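Local coordinates for protein isomaltodextranase (Arthrobacter globiformis, PDB 5AWO) that hydrolyses alpha-1,6-glucosidic linkages in polysaccharides, removing successive isomaltose units from the non-reducing ends of the chains, at residues A[57-62]-A[101-106]; A[172-177]-A[223-228]; A[297-302]-A[311-316]; A[473-478]-A[495-500]. One frame throughout, in Å; residues are numbered along the deposited sequence.

Contact 1 of 4, residues A[57-62]-A[101-106]; sequences NEWKVN and DSWQHD
Two buried indoles, Trp59 on helix 56-68 and Trp103 in the loop leading to helix 107-116, carry the whole contact between residues 57-62 and 101-106. Along the loop, Ser102 comes just before the bulky residue and sets its OG at the edge of the Trp103 ring, in the ring plane. Trp103 itself then spans the gap. Its CG lies beside the backbone N and anti to the carbonyl carbon (chi1 -78°), which sends the six-membered ring out to the helix with CH2 leading. That atom sits over one face of Trp59, off-centre toward the rim, and comes within 3.3 Å of Trp59 CD1. Behind it, Trp103 CZ3 is 3.7 Å from Trp59 NE1, while Trp103 CZ2 reaches Trp59 CB at 3.9 Å. The two planes are inclined at 40°, so the pair is neither a parallel stack nor a T-shape, although the side chains as wholes cross at about a right angle. In the barrel of this family 27 hydrolase, the pairing joins helix 56-68, which lies between strands 39-42 and 77-79, to the loop after strand 77-79; Trp59 also leans on Trp41 and Ile43. An alanine in place of Trp59 removes the face under Trp103 CH2 and would probably leave a gap between helix and loop, with the Trp103 ring freer to shift. Further on, the backbone N atoms of Gln104 and His105 bind the two carboxylate oxygens of Glu56, OE1 and OE2 respectively. Asp106 N-caps helix 107-116, its OD1 accepting from Tyr109 N.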
loop_
_atom_site.group_PDB
_atom_site.type_symbol
_atom_site.label_atom_id
_atom_site.label_comp_id
_atom_site.label_asym_id
_atom_site.label_seq_id
_atom_site.Cartn_x
_atom_site.Cartn_y
_atom_site.Cartn_z
ATOM N N ASN A 57 -0.138 -28.859 12.702
ATOM C CA ASN A 57 0.517 -29.677 11.679
ATOM C C ASN A 57 0.271 -29.185 10.256
ATOM O O ASN A 57 1.165 -29.292 9.399
ATOM C CB ASN A 57 0.129 -31.152 11.739
ATOM C CG ASN A 57 1.053 -31.998 10.872
ATOM O OD1 ASN A 57 2.264 -31.986 11.070
ATOM N ND2 ASN A 57 0.504 -32.657 9.854
ATOM N N GLU A 58 -0.916 -28.627 10.014
ATOM C CA GLU A 58 -1.203 -28.038 8.694
ATOM C C GLU A 58 -0.372 -26.789 8.454
ATOM O O GLU A 58 0.142 -26.577 7.356
ATOM C CB GLU A 58 -2.684 -27.756 8.570
ATOM C CG GLU A 58 -3.449 -29.040 8.333
ATOM C CD GLU A 58 -3.054 -29.667 7.012
ATOM O OE1 GLU A 58 -3.556 -29.218 5.983
ATOM O OE2 GLU A 58 -2.191 -30.562 6.988
ATOM N N TRP A 59 -0.188 -25.980 9.495
ATOM C CA TRP A 59 0.743 -24.864 9.435
ATOM C C TRP A 59 2.166 -25.324 9.083
ATOM O O TRP A 59 2.818 -24.762 8.206
ATOM C CB TRP A 59 0.689 -24.138 10.775
ATOM C CG TRP A 59 1.744 -23.144 11.143
ATOM C CD1 TRP A 59 2.752 -23.320 12.063
ATOM C CD2 TRP A 59 1.856 -21.774 10.707
ATOM N NE1 TRP A 59 3.477 -22.177 12.196
ATOM C CE2 TRP A 59 2.938 -21.193 11.399
ATOM C CE3 TRP A 59 1.129 -20.980 9.813
ATOM C CZ2 TRP A 59 3.355 -19.872 11.183
ATOM C CZ3 TRP A 59 1.535 -19.661 9.621
ATOM C CH2 TRP A 59 2.619 -19.121 10.285
ATOM N N LYS A 60 2.628 -26.386 9.766
ATOM C CA LYS A 60 3.973 -26.906 9.510
ATOM C C LYS A 60 4.125 -27.407 8.067
ATOM O O LYS A 60 5.098 -27.076 7.400
ATOM C CB LYS A 60 4.307 -28.042 10.491
ATOM C CG LYS A 60 5.736 -28.556 10.368
ATOM C CD LYS A 60 5.975 -29.740 11.291
ATOM C CE LYS A 60 7.418 -30.224 11.229
ATOM N NZ LYS A 60 7.808 -30.695 9.870
ATOM N N VAL A 61 3.165 -28.194 7.602
ATOM C CA VAL A 61 3.278 -28.785 6.269
ATOM C C VAL A 61 3.239 -27.677 5.205
ATOM O O VAL A 61 4.010 -27.693 4.249
ATOM C CB VAL A 61 2.241 -29.901 6.046
ATOM C CG1 VAL A 61 2.321 -30.457 4.638
ATOM C CG2 VAL A 61 2.499 -31.060 7.017
ATOM N N ASN A 62 2.390 -26.676 5.402
ATOM C CA ASN A 62 2.428 -25.522 4.490
ATOM C C ASN A 62 3.755 -24.790 4.497
ATOM O O ASN A 62 4.291 -24.445 3.439
ATOM C CB ASN A 62 1.295 -24.536 4.791
ATOM C CG ASN A 62 -0.044 -25.008 4.256
ATOM O OD1 ASN A 62 -0.944 -25.441 4.994
ATOM N ND2 ASN A 62 -0.166 -24.976 2.952
ATOM N N ASP A 101 -4.696 -22.426 21.238
ATOM C CA ASP A 101 -4.439 -23.224 22.452
ATOM C C ASP A 101 -4.079 -24.695 22.161
ATOM O O ASP A 101 -3.501 -25.347 23.031
ATOM C CB ASP A 101 -5.637 -23.164 23.412
ATOM C CG ASP A 101 -5.810 -21.811 24.077
ATOM O OD1 ASP A 101 -4.921 -20.934 23.946
ATOM O OD2 ASP A 101 -6.872 -21.632 24.709
ATOM N N SER A 102 -4.437 -25.220 20.972
ATOM C CA SER A 102 -4.073 -26.599 20.574
ATOM C C SER A 102 -2.614 -26.759 20.181
ATOM O O SER A 102 -2.103 -27.888 20.078
ATOM C CB SER A 102 -4.953 -27.104 19.415
ATOM O OG SER A 102 -4.673 -26.400 18.212
ATOM N N TRP A 103 -1.937 -25.649 19.911
ATOM C CA TRP A 103 -0.568 -25.660 19.409
ATOM C C TRP A 103 0.361 -26.079 20.552
ATOM O O TRP A 103 0.181 -25.645 21.692
ATOM C CB TRP A 103 -0.184 -24.286 18.853
ATOM C CG TRP A 103 -0.754 -24.028 17.476
ATOM C CD1 TRP A 103 -1.915 -24.504 16.968
ATOM C CD2 TRP A 103 -0.135 -23.266 16.448
ATOM N NE1 TRP A 103 -2.056 -24.103 15.654
ATOM C CE2 TRP A 103 -0.978 -23.332 15.315
ATOM C CE3 TRP A 103 1.054 -22.541 16.356
ATOM C CZ2 TRP A 103 -0.664 -22.673 14.122
ATOM C CZ3 TRP A 103 1.363 -21.899 15.163
ATOM C CH2 TRP A 103 0.489 -21.964 14.066
ATOM N N GLN A 104 1.338 -26.917 20.228
ATOM C CA GLN A 104 2.351 -27.359 21.186
ATOM C C GLN A 104 3.529 -26.411 21.288
ATOM O O GLN A 104 4.321 -26.499 22.242
ATOM C CB GLN A 104 2.836 -28.754 20.788
ATOM C CG GLN A 104 1.747 -29.809 20.873
ATOM C CD GLN A 104 2.242 -31.193 20.467
ATOM O OE1 GLN A 104 2.606 -31.421 19.310
ATOM N NE2 GLN A 104 2.253 -32.125 21.416
ATOM N N HIS A 105 3.680 -25.508 20.318
ATOM C CA HIS A 105 4.820 -24.621 20.281
ATOM C C HIS A 105 4.357 -23.184 20.234
ATOM O O HIS A 105 3.299 -22.909 19.664
ATOM C CB HIS A 105 5.680 -24.917 19.066
ATOM C CG HIS A 105 6.090 -26.349 18.946
ATOM N ND1 HIS A 105 7.102 -26.890 19.708
ATOM C CD2 HIS A 105 5.638 -27.349 18.152
ATOM C CE1 HIS A 105 7.245 -28.166 19.402
ATOM N NE2 HIS A 105 6.375 -28.469 18.457
ATOM N N ASP A 106 5.170 -22.290 20.793
ATOM C CA ASP A 106 4.879 -20.875 20.892
ATOM C C ASP A 106 5.372 -20.091 19.661
ATOM O O ASP A 106 5.929 -20.663 18.708
ATOM C CB ASP A 106 5.382 -20.282 22.244
ATOM C CG ASP A 106 6.896 -20.241 22.379
ATOM O OD1 ASP A 106 7.635 -20.485 21.406
ATOM O OD2 ASP A 106 7.349 -19.908 23.502
#

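Contact 2 of 4, residues A[172-177]-A[223-228]; sequences LDVTKS and RANYEL
Val174 drives one methyl, CG2, against the side chain of Asn225, and the close packing between residues 172-177 and 223-228 gathers around that methyl. It lies between the backbone N and the carbonyl carbon, with CG1 anti to the carbonyl carbon (chi1 -57°). Val174 CG2 is 3.3 Å from Asn225 OD1 and 3.6 Å from Asn225 CB, a van der Waals contact that also takes in Asn225 CG, the two side chains crossing obliquely. The orientation of the amide is fixed from its own helix end, where Asn225 ND2 donates to the carbonyl of His221. Tyr206 of helix 203-208 touches both Val174 and Asn225.

Outward from this point the fit slackens. Leu228 CD2 approaches Val174 CG2 only to 4.3 Å, and toward solvent Thr175 CG2 stays 4.1 Å from Asn225 OD1. The polar groups of the loop turn to each other instead. Asp173 OD1 takes two bonds from one face of its carboxylate, from Thr175 OG1 at 2.7 Å and from Thr175 N at 3.0 Å, the latter well above the plane. Asp173 OD2 receives Lys176 NZ on the anti side, at 2.8 Å, in a salt bridge.

A loop braced by its own bonds thus sets Val174 against helix 223-237, which lies between barrel strands 197-200 and 242-245. The loop's shape is that of an Asx turn at Asp173 set within a type I beta turn from Asp173 to Lys176.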
loop_
_atom_site.group_PDB
_atom_site.type_symbol
_atom_site.label_atom_id
_atom_site.label_comp_id
_atom_site.label_asym_id
_atom_site.label_seq_id
_atom_site.Cartn_x
_atom_site.Cartn_y
_atom_site.Cartn_z
ATOM N N LEU A 172 -10.109 -3.005 24.058
ATOM C CA LEU A 172 -9.410 -2.161 25.020
ATOM C C LEU A 172 -10.068 -0.823 25.173
ATOM O O LEU A 172 -10.499 -0.243 24.205
ATOM C CB LEU A 172 -7.970 -1.966 24.527
ATOM C CG LEU A 172 -7.116 -0.937 25.283
ATOM C CD1 LEU A 172 -6.832 -1.486 26.652
ATOM C CD2 LEU A 172 -5.838 -0.649 24.516
ATOM N N ASP A 173 -10.140 -0.327 26.412
ATOM C CA ASP A 173 -10.529 1.050 26.675
ATOM C C ASP A 173 -9.284 1.921 26.747
ATOM O O ASP A 173 -8.556 1.922 27.748
ATOM C CB ASP A 173 -11.321 1.156 27.970
ATOM C CG ASP A 173 -11.777 2.573 28.250
ATOM O OD1 ASP A 173 -11.470 3.516 27.495
ATOM O OD2 ASP A 173 -12.466 2.725 29.278
ATOM N N VAL A 174 -9.020 2.654 25.672
ATOM C CA VAL A 174 -7.808 3.474 25.571
ATOM C C VAL A 174 -7.757 4.647 26.554
ATOM O O VAL A 174 -6.705 5.293 26.685
ATOM C CB VAL A 174 -7.518 3.967 24.124
ATOM C CG1 VAL A 174 -7.401 2.792 23.174
ATOM C CG2 VAL A 174 -8.570 4.958 23.646
ATOM N N THR A 175 -8.864 4.927 27.232
ATOM C CA THR A 175 -8.878 5.976 28.268
ATOM C C THR A 175 -8.413 5.445 29.632
ATOM O O THR A 175 -8.244 6.238 30.568
ATOM C CB THR A 175 -10.283 6.618 28.401
ATOM O OG1 THR A 175 -11.187 5.718 29.053
ATOM C CG2 THR A 175 -10.835 7.044 27.051
ATOM N N LYS A 176 -8.212 4.138 29.775
ATOM C CA LYS A 176 -7.783 3.568 31.062
ATOM C C LYS A 176 -6.293 3.723 31.287
ATOM O O LYS A 176 -5.480 3.615 30.352
ATOM C CB LYS A 176 -8.097 2.076 31.111
ATOM C CG LYS A 176 -9.579 1.765 31.177
ATOM C CD LYS A 176 -10.130 1.965 32.580
ATOM C CE LYS A 176 -11.526 1.356 32.739
ATOM N NZ LYS A 176 -12.569 2.146 32.036
ATOM N N SER A 177 -5.889 3.924 32.538
ATOM C CA SER A 177 -4.459 3.951 32.832
ATOM C C SER A 177 -3.837 2.625 32.426
ATOM O O SER A 177 -4.414 1.563 32.653
ATOM C CB SER A 177 -4.216 4.196 34.323
ATOM O OG SER A 177 -2.873 4.533 34.553
ATOM N N ARG A 223 -13.863 8.482 17.194
ATOM C CA ARG A 223 -12.833 8.910 16.271
ATOM C C ARG A 223 -11.521 9.263 16.963
ATOM O O ARG A 223 -10.440 8.891 16.510
ATOM C CB ARG A 223 -13.354 10.119 15.483
ATOM C CG ARG A 223 -12.410 10.630 14.427
ATOM C CD ARG A 223 -12.207 9.591 13.359
ATOM N NE ARG A 223 -11.348 10.118 12.305
ATOM C CZ ARG A 223 -10.839 9.398 11.314
ATOM N NH1 ARG A 223 -11.103 8.102 11.241
ATOM N NH2 ARG A 223 -10.081 9.984 10.396
ATOM N N ALA A 224 -11.595 9.992 18.072
ATOM C CA ALA A 224 -10.376 10.415 18.734
ATOM C C ALA A 224 -9.625 9.202 19.281
ATOM O O ALA A 224 -8.404 9.115 19.178
ATOM C CB ALA A 224 -10.693 11.419 19.854
ATOM N N ASN A 225 -10.364 8.245 19.825
ATOM C CA ASN A 225 -9.754 7.039 20.370
ATOM C C ASN A 225 -9.104 6.186 19.280
ATOM O O ASN A 225 -8.032 5.640 19.474
ATOM C CB ASN A 225 -10.777 6.221 21.140
ATOM C CG ASN A 225 -11.111 6.828 22.485
ATOM O OD1 ASN A 225 -10.359 7.654 23.004
ATOM N ND2 ASN A 225 -12.228 6.429 23.038
ATOM N N TYR A 226 -9.757 6.099 18.132
ATOM C CA TYR A 226 -9.193 5.401 16.972
ATOM C C TYR A 226 -7.901 6.042 16.502
ATOM O O TYR A 226 -6.892 5.356 16.277
ATOM C CB TYR A 226 -10.228 5.436 15.850
ATOM C CG TYR A 226 -9.838 4.730 14.565
ATOM C CD1 TYR A 226 -9.664 3.360 14.533
ATOM C CD2 TYR A 226 -9.687 5.431 13.392
ATOM C CE1 TYR A 226 -9.334 2.713 13.363
ATOM C CE2 TYR A 226 -9.377 4.791 12.203
ATOM C CZ TYR A 226 -9.207 3.436 12.190
ATOM O OH TYR A 226 -8.903 2.766 11.010
ATOM N N GLU A 227 -7.908 7.363 16.360
ATOM C CA GLU A 227 -6.686 8.080 16.008
ATOM C C GLU A 227 -5.562 7.897 17.019
ATOM O O GLU A 227 -4.401 7.721 16.671
ATOM C CB GLU A 227 -6.997 9.558 15.796
ATOM C CG GLU A 227 -7.825 9.728 14.530
ATOM C CD GLU A 227 -8.241 11.145 14.247
ATOM O OE1 GLU A 227 -8.354 11.947 15.195
ATOM O OE2 GLU A 227 -8.459 11.429 13.052
ATOM N N LEU A 228 -5.919 7.944 18.296
ATOM C CA LEU A 228 -4.935 7.758 19.343
ATOM C C LEU A 228 -4.328 6.345 19.294
ATOM O O LEU A 228 -3.105 6.174 19.321
ATOM C CB LEU A 228 -5.615 7.992 20.693
ATOM C CG LEU A 228 -4.733 7.849 21.924
ATOM C CD1 LEU A 228 -3.640 8.897 21.881
ATOM C CD2 LEU A 228 -5.582 8.009 23.174
#

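Contact 3 of 4, residues A[297-302]-A[311-316]; sequences CGFTGW and LILDGD
Phe299 is the first residue of helix 295-302 to meet residues 311-316, and its side chain slides past that of Leu313 in the opposite direction. With CG anti to the carbonyl carbon, a chi1 of -79° carries the ring over to the strand, although the CB bond itself does not point at it. Phe299 CD1 touches Leu313 CB at 3.7 Å. Next to it, Phe299 CE1 turns the ring edge to Leu313 O at 3.5 Å. The far end, Phe299 CZ, comes to 3.4 Å from Gly315 CA. A side chain at Gly315 would run into Phe299 CZ, so the turn leaves just enough room for the ring. Beyond it stand Leu335, Met336 and Ala339 of helix 326-339. An alanine at Phe299 would probably open a gap between helix 295-302 and strand 312-314, and leave Leu313 CB and Gly315 CA without their shared neighbour.

One helical turn on, Trp302 contributes CB and its carbonyl rather than its indole, which leads away. Leu313 CD1 lies 3.7 Å from Trp302 O. The helix and strand segments run at 157°, nearly antiparallel, as in an alpha/beta unit of a TIM barrel.

Mostly apolar side chains, with backbone carbonyls at the margin, thus face the helix, while Asp314 turns to the other side, salt-bridged to Arg199 and accepting Asp316 N at its OD1. Its side chain is about 9 Å from those of Asp201 and Asp262, probably nucleophile and proton donor, so this packing backs a strand whose other side carries charges near the active site.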
loop_
_atom_site.group_PDB
_atom_site.type_symbol
_atom_site.label_atom_id
_atom_site.label_comp_id
_atom_site.label_asym_id
_atom_site.label_seq_id
_atom_site.Cartn_x
_atom_site.Cartn_y
_atom_site.Cartn_z
ATOM N N CYS A 297 -11.963 -1.976 -8.538
ATOM C CA CYS A 297 -12.505 -0.672 -8.172
ATOM C C CYS A 297 -11.776 -0.093 -6.962
ATOM O O CYS A 297 -11.542 1.123 -6.911
ATOM C CB CYS A 297 -13.984 -0.757 -7.848
ATOM S SG CYS A 297 -15.021 -1.094 -9.303
ATOM N N GLY A 298 -11.439 -0.912 -5.971
ATOM C CA GLY A 298 -10.770 -0.384 -4.798
ATOM C C GLY A 298 -9.362 0.131 -5.060
ATOM O O GLY A 298 -8.957 1.184 -4.529
ATOM N N PHE A 299 -8.566 -0.601 -5.831
ATOM C CA PHE A 299 -7.244 -0.123 -6.190
ATOM C C PHE A 299 -7.397 1.174 -6.973
ATOM O O PHE A 299 -6.663 2.151 -6.728
ATOM C CB PHE A 299 -6.500 -1.127 -7.073
ATOM C CG PHE A 299 -5.884 -2.312 -6.344
ATOM C CD1 PHE A 299 -5.123 -2.164 -5.186
ATOM C CD2 PHE A 299 -6.004 -3.590 -6.886
ATOM C CE1 PHE A 299 -4.506 -3.253 -4.588
ATOM C CE2 PHE A 299 -5.400 -4.675 -6.288
ATOM C CZ PHE A 299 -4.646 -4.506 -5.139
ATOM N N THR A 300 -8.314 1.191 -7.950
ATOM C CA THR A 300 -8.518 2.395 -8.768
ATOM C C THR A 300 -8.942 3.585 -7.898
ATOM O O THR A 300 -8.414 4.699 -8.014
ATOM C CB THR A 300 -9.531 2.119 -9.867
ATOM O OG1 THR A 300 -9.030 1.083 -10.724
ATOM C CG2 THR A 300 -9.822 3.351 -10.707
ATOM N N GLY A 301 -9.887 3.342 -7.015
ATOM C CA GLY A 301 -10.485 4.381 -6.166
ATOM C C GLY A 301 -9.601 4.958 -5.090
ATOM O O GLY A 301 -9.771 6.129 -4.738
ATOM N N TRP A 302 -8.647 4.162 -4.589
ATOM C CA TRP A 302 -7.730 4.612 -3.541
ATOM C C TRP A 302 -6.360 4.955 -4.112
ATOM O O TRP A 302 -5.462 5.310 -3.348
ATOM C CB TRP A 302 -7.632 3.542 -2.432
ATOM C CG TRP A 302 -8.785 3.606 -1.489
ATOM C CD1 TRP A 302 -9.756 2.677 -1.278
ATOM C CD2 TRP A 302 -9.074 4.699 -0.604
ATOM N NE1 TRP A 302 -10.620 3.115 -0.316
ATOM C CE2 TRP A 302 -10.226 4.359 0.116
ATOM C CE3 TRP A 302 -8.447 5.935 -0.342
ATOM C CZ2 TRP A 302 -10.800 5.218 1.054
ATOM C CZ3 TRP A 302 -8.988 6.758 0.594
ATOM C CH2 TRP A 302 -10.154 6.416 1.293
ATOM N N LEU A 311 0.530 5.287 1.029
ATOM C CA LEU A 311 0.075 3.966 1.440
ATOM C C LEU A 311 0.349 2.931 0.341
ATOM O O LEU A 311 0.301 3.238 -0.867
ATOM C CB LEU A 311 -1.413 3.982 1.738
ATOM C CG LEU A 311 -1.800 4.547 3.103
ATOM C CD1 LEU A 311 -3.274 4.852 3.140
ATOM C CD2 LEU A 311 -1.398 3.583 4.207
ATOM N N ILE A 312 0.625 1.717 0.771
ATOM C CA ILE A 312 0.540 0.543 -0.099
ATOM C C ILE A 312 -0.895 0.007 -0.070
ATOM O O ILE A 312 -1.464 -0.216 0.999
ATOM C CB ILE A 312 1.562 -0.532 0.312
ATOM C CG1 ILE A 312 2.988 -0.056 0.029
ATOM C CG2 ILE A 312 1.312 -1.845 -0.434
ATOM C CD1 ILE A 312 4.071 -0.793 0.736
ATOM N N LEU A 313 -1.511 -0.120 -1.238
ATOM C CA LEU A 313 -2.871 -0.654 -1.328
ATOM C C LEU A 313 -2.865 -2.176 -1.339
ATOM O O LEU A 313 -2.097 -2.799 -2.052
ATOM C CB LEU A 313 -3.573 -0.086 -2.563
ATOM C CG LEU A 313 -3.533 1.427 -2.728
ATOM C CD1 LEU A 313 -4.366 1.865 -3.923
ATOM C CD2 LEU A 313 -3.981 2.172 -1.477
ATOM N N ASP A 314 -3.732 -2.745 -0.510
ATOM C CA ASP A 314 -3.766 -4.170 -0.238
ATOM C C ASP A 314 -5.006 -4.787 -0.848
ATOM O O ASP A 314 -6.101 -4.528 -0.386
ATOM C CB ASP A 314 -3.710 -4.356 1.288
ATOM C CG ASP A 314 -3.829 -5.801 1.764
ATOM O OD1 ASP A 314 -3.833 -6.737 0.960
ATOM O OD2 ASP A 314 -3.917 -5.974 3.013
ATOM N N GLY A 315 -4.808 -5.609 -1.884
ATOM C CA GLY A 315 -5.896 -6.328 -2.532
ATOM C C GLY A 315 -6.217 -7.678 -1.947
ATOM O O GLY A 315 -6.927 -8.461 -2.566
ATOM N N ASP A 316 -5.715 -7.957 -0.746
ATOM C CA ASP A 316 -6.045 -9.154 0.029
ATOM C C ASP A 316 -5.332 -10.385 -0.496
ATOM O O ASP A 316 -4.134 -10.289 -0.817
ATOM C CB ASP A 316 -7.560 -9.337 0.242
ATOM C CG ASP A 316 -7.872 -10.084 1.524
ATOM O OD1 ASP A 316 -7.239 -9.773 2.557
ATOM O OD2 ASP A 316 -8.815 -10.931 1.506
#

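Contact 4 of 4, residues A[473-478]-A[495-500]; sequences TTRYPA and GYDGNG
In the carbohydrate-binding module near the C-terminus, Arg475 of strand 473-477 faces Asp497 in the loop between strands 488-490 and 501-505, and this pair alone joins the two segments. Arg475 runs out extended, with CG anti to the backbone N (chi1 -180°), and then bends at chi3 (-66°), which brings its guanidinium over to the loop. Arg475 NH1 comes to 3.6 Å from Asp497 OD2, a salt bridge of charge alone: the oxygen lies well out of the guanidinium plane and no N-H points at it. Although the guanidinium and carboxylate planes are only 10° apart, the side chains cross at about a right angle, and Arg475 NH1 stays 3.9 Å from Asp497 CG.

Each group finds its stronger partner outside the pair. Within the beta sandwich of the module, strand 473-477 runs antiparallel to strand 601-609, and that strand supplies both: Arg475 NE forms a salt bridge with Glu607, and Asp497 OD2 accepts from Trp605 NE1. The positive charge of Arg475 is therefore probably balanced by two carboxylates, those of Glu607 and Asp497, the first bonded directly and the second only near. Arg475 NH1 also donates to the carbonyl O of Gly429, which lies in the preceding C-terminal beta-sandwich family region, so one guanidinium touches both parts of the protein. On the loop side, the Asp497 side chain rests on Asn604, a further residue of strand 601-609.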
loop_
_atom_site.group_PDB
_atom_site.type_symbol
_atom_site.label_atom_id
_atom_site.label_comp_id
_atom_site.label_asym_id
_atom_site.label_seq_id
_atom_site.Cartn_x
_atom_site.Cartn_y
_atom_site.Cartn_z
ATOM N N THR A 473 19.094 11.311 -19.929
ATOM C CA THR A 473 17.880 12.067 -19.609
ATOM C C THR A 473 16.718 11.126 -19.273
ATOM O O THR A 473 16.269 10.364 -20.123
ATOM C CB THR A 473 17.461 12.987 -20.758
ATOM O OG1 THR A 473 18.474 13.982 -20.967
ATOM C CG2 THR A 473 16.149 13.690 -20.448
ATOM N N THR A 474 16.229 11.233 -18.044
ATOM C CA THR A 474 15.108 10.412 -17.570
ATOM C C THR A 474 13.949 11.324 -17.169
ATOM O O THR A 474 14.106 12.145 -16.253
ATOM C CB THR A 474 15.528 9.586 -16.358
ATOM O OG1 THR A 474 16.769 8.917 -16.625
ATOM C CG2 THR A 474 14.454 8.548 -16.013
ATOM N N ARG A 475 12.795 11.155 -17.824
ATOM C CA ARG A 475 11.585 11.910 -17.485
ATOM C C ARG A 475 10.645 11.104 -16.557
ATOM O O ARG A 475 10.294 9.967 -16.869
ATOM C CB ARG A 475 10.806 12.327 -18.732
ATOM C CG ARG A 475 9.539 13.118 -18.445
ATOM C CD ARG A 475 8.763 13.516 -19.655
ATOM N NE ARG A 475 9.515 14.468 -20.491
ATOM C CZ ARG A 475 9.053 15.006 -21.615
ATOM N NH1 ARG A 475 7.848 14.709 -22.104
ATOM N NH2 ARG A 475 9.840 15.853 -22.299
ATOM N N TYR A 476 10.206 11.764 -15.491
ATOM C CA TYR A 476 9.220 11.259 -14.525
ATOM C C TYR A 476 7.966 12.123 -14.558
ATOM O O TYR A 476 7.950 13.213 -13.993
ATOM C CB TYR A 476 9.808 11.272 -13.125
ATOM C CG TYR A 476 11.052 10.460 -13.000
ATOM C CD1 TYR A 476 12.285 10.981 -13.381
ATOM C CD2 TYR A 476 11.014 9.136 -12.547
ATOM C CE1 TYR A 476 13.439 10.230 -13.264
ATOM C CE2 TYR A 476 12.162 8.377 -12.424
ATOM C CZ TYR A 476 13.381 8.914 -12.804
ATOM O OH TYR A 476 14.511 8.135 -12.668
ATOM N N PRO A 477 6.884 11.643 -15.202
ATOM C CA PRO A 477 5.619 12.356 -15.210
ATOM C C PRO A 477 4.972 12.468 -13.828
ATOM O O PRO A 477 4.882 11.483 -13.099
ATOM C CB PRO A 477 4.745 11.506 -16.132
ATOM C CG PRO A 477 5.729 10.831 -17.029
ATOM C CD PRO A 477 6.827 10.473 -16.107
ATOM N N ALA A 478 4.533 13.663 -13.450
ATOM C CA ALA A 478 3.993 13.870 -12.106
ATOM C C ALA A 478 2.659 13.157 -11.917
ATOM O O ALA A 478 2.334 12.743 -10.792
ATOM C CB ALA A 478 3.832 15.367 -11.825
ATOM N N GLY A 495 -1.784 22.056 -22.872
ATOM C CA GLY A 495 -0.335 22.200 -23.103
ATOM C C GLY A 495 0.543 21.261 -22.301
ATOM O O GLY A 495 1.758 21.182 -22.498
ATOM N N TYR A 496 -0.070 20.550 -21.358
ATOM C CA TYR A 496 0.643 19.509 -20.624
ATOM C C TYR A 496 1.043 18.364 -21.570
ATOM O O TYR A 496 0.344 18.081 -22.528
ATOM C CB TYR A 496 -0.232 18.967 -19.485
ATOM C CG TYR A 496 -1.601 18.518 -19.919
ATOM C CD1 TYR A 496 -1.812 17.251 -20.440
ATOM C CD2 TYR A 496 -2.693 19.365 -19.828
ATOM C CE1 TYR A 496 -3.059 16.837 -20.822
ATOM C CE2 TYR A 496 -3.944 18.982 -20.244
ATOM C CZ TYR A 496 -4.132 17.699 -20.743
ATOM O OH TYR A 496 -5.378 17.324 -21.136
ATOM N N ASP A 497 2.190 17.763 -21.287
ATOM C CA ASP A 497 2.611 16.472 -21.844
ATOM C C ASP A 497 1.854 15.350 -21.127
ATOM O O ASP A 497 1.661 15.405 -19.918
ATOM C CB ASP A 497 4.120 16.285 -21.665
ATOM C CG ASP A 497 4.950 17.313 -22.474
ATOM O OD1 ASP A 497 4.545 17.626 -23.610
ATOM O OD2 ASP A 497 5.990 17.761 -21.953
ATOM N N GLY A 498 1.408 14.350 -21.870
ATOM C CA GLY A 498 0.692 13.225 -21.271
ATOM C C GLY A 498 -0.792 13.461 -21.031
ATOM O O GLY A 498 -1.425 14.209 -21.759
ATOM N N ASN A 499 -1.334 12.792 -20.015
ATOM C CA ASN A 499 -2.780 12.780 -19.740
ATOM C C ASN A 499 -3.211 13.942 -18.823
ATOM O O ASN A 499 -4.398 14.174 -18.663
ATOM C CB ASN A 499 -3.217 11.424 -19.103
ATOM C CG ASN A 499 -2.627 11.183 -17.737
ATOM O OD1 ASN A 499 -1.472 11.421 -17.503
ATOM N ND2 ASN A 499 -3.437 10.583 -16.816
ATOM N N GLY A 500 -2.235 14.640 -18.235
ATOM C CA GLY A 500 -2.521 15.725 -17.300
ATOM C C GLY A 500 -1.295 16.145 -16.517
ATOM O O GLY A 500 -0.150 15.977 -16.968
#

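How the contacts relate
The four contacts follow one another in series along the chain, each closing before the next opens, and none touches another. Contacts 1, 2 and 3 belong to the barrel: contact 1 involves helix 56-68, contact 2 helix 223-237, and contact 3 sets helix 295-302 against strand 312-314. Their centres are 27 to 34 Å apart. Contact 3 lies about 7 Å from the chain centre and is the one near the probable catalytic aspartates. Contact 4 belongs to the carbohydrate-binding module, its centre 24 Å from that of contact 3 and 52 Å from that of contact 1, on the opposite side of the chain centre. Contacts between distant parts of the sequence thus occur in both the catalytic barrel and the carbohydrate-binding module.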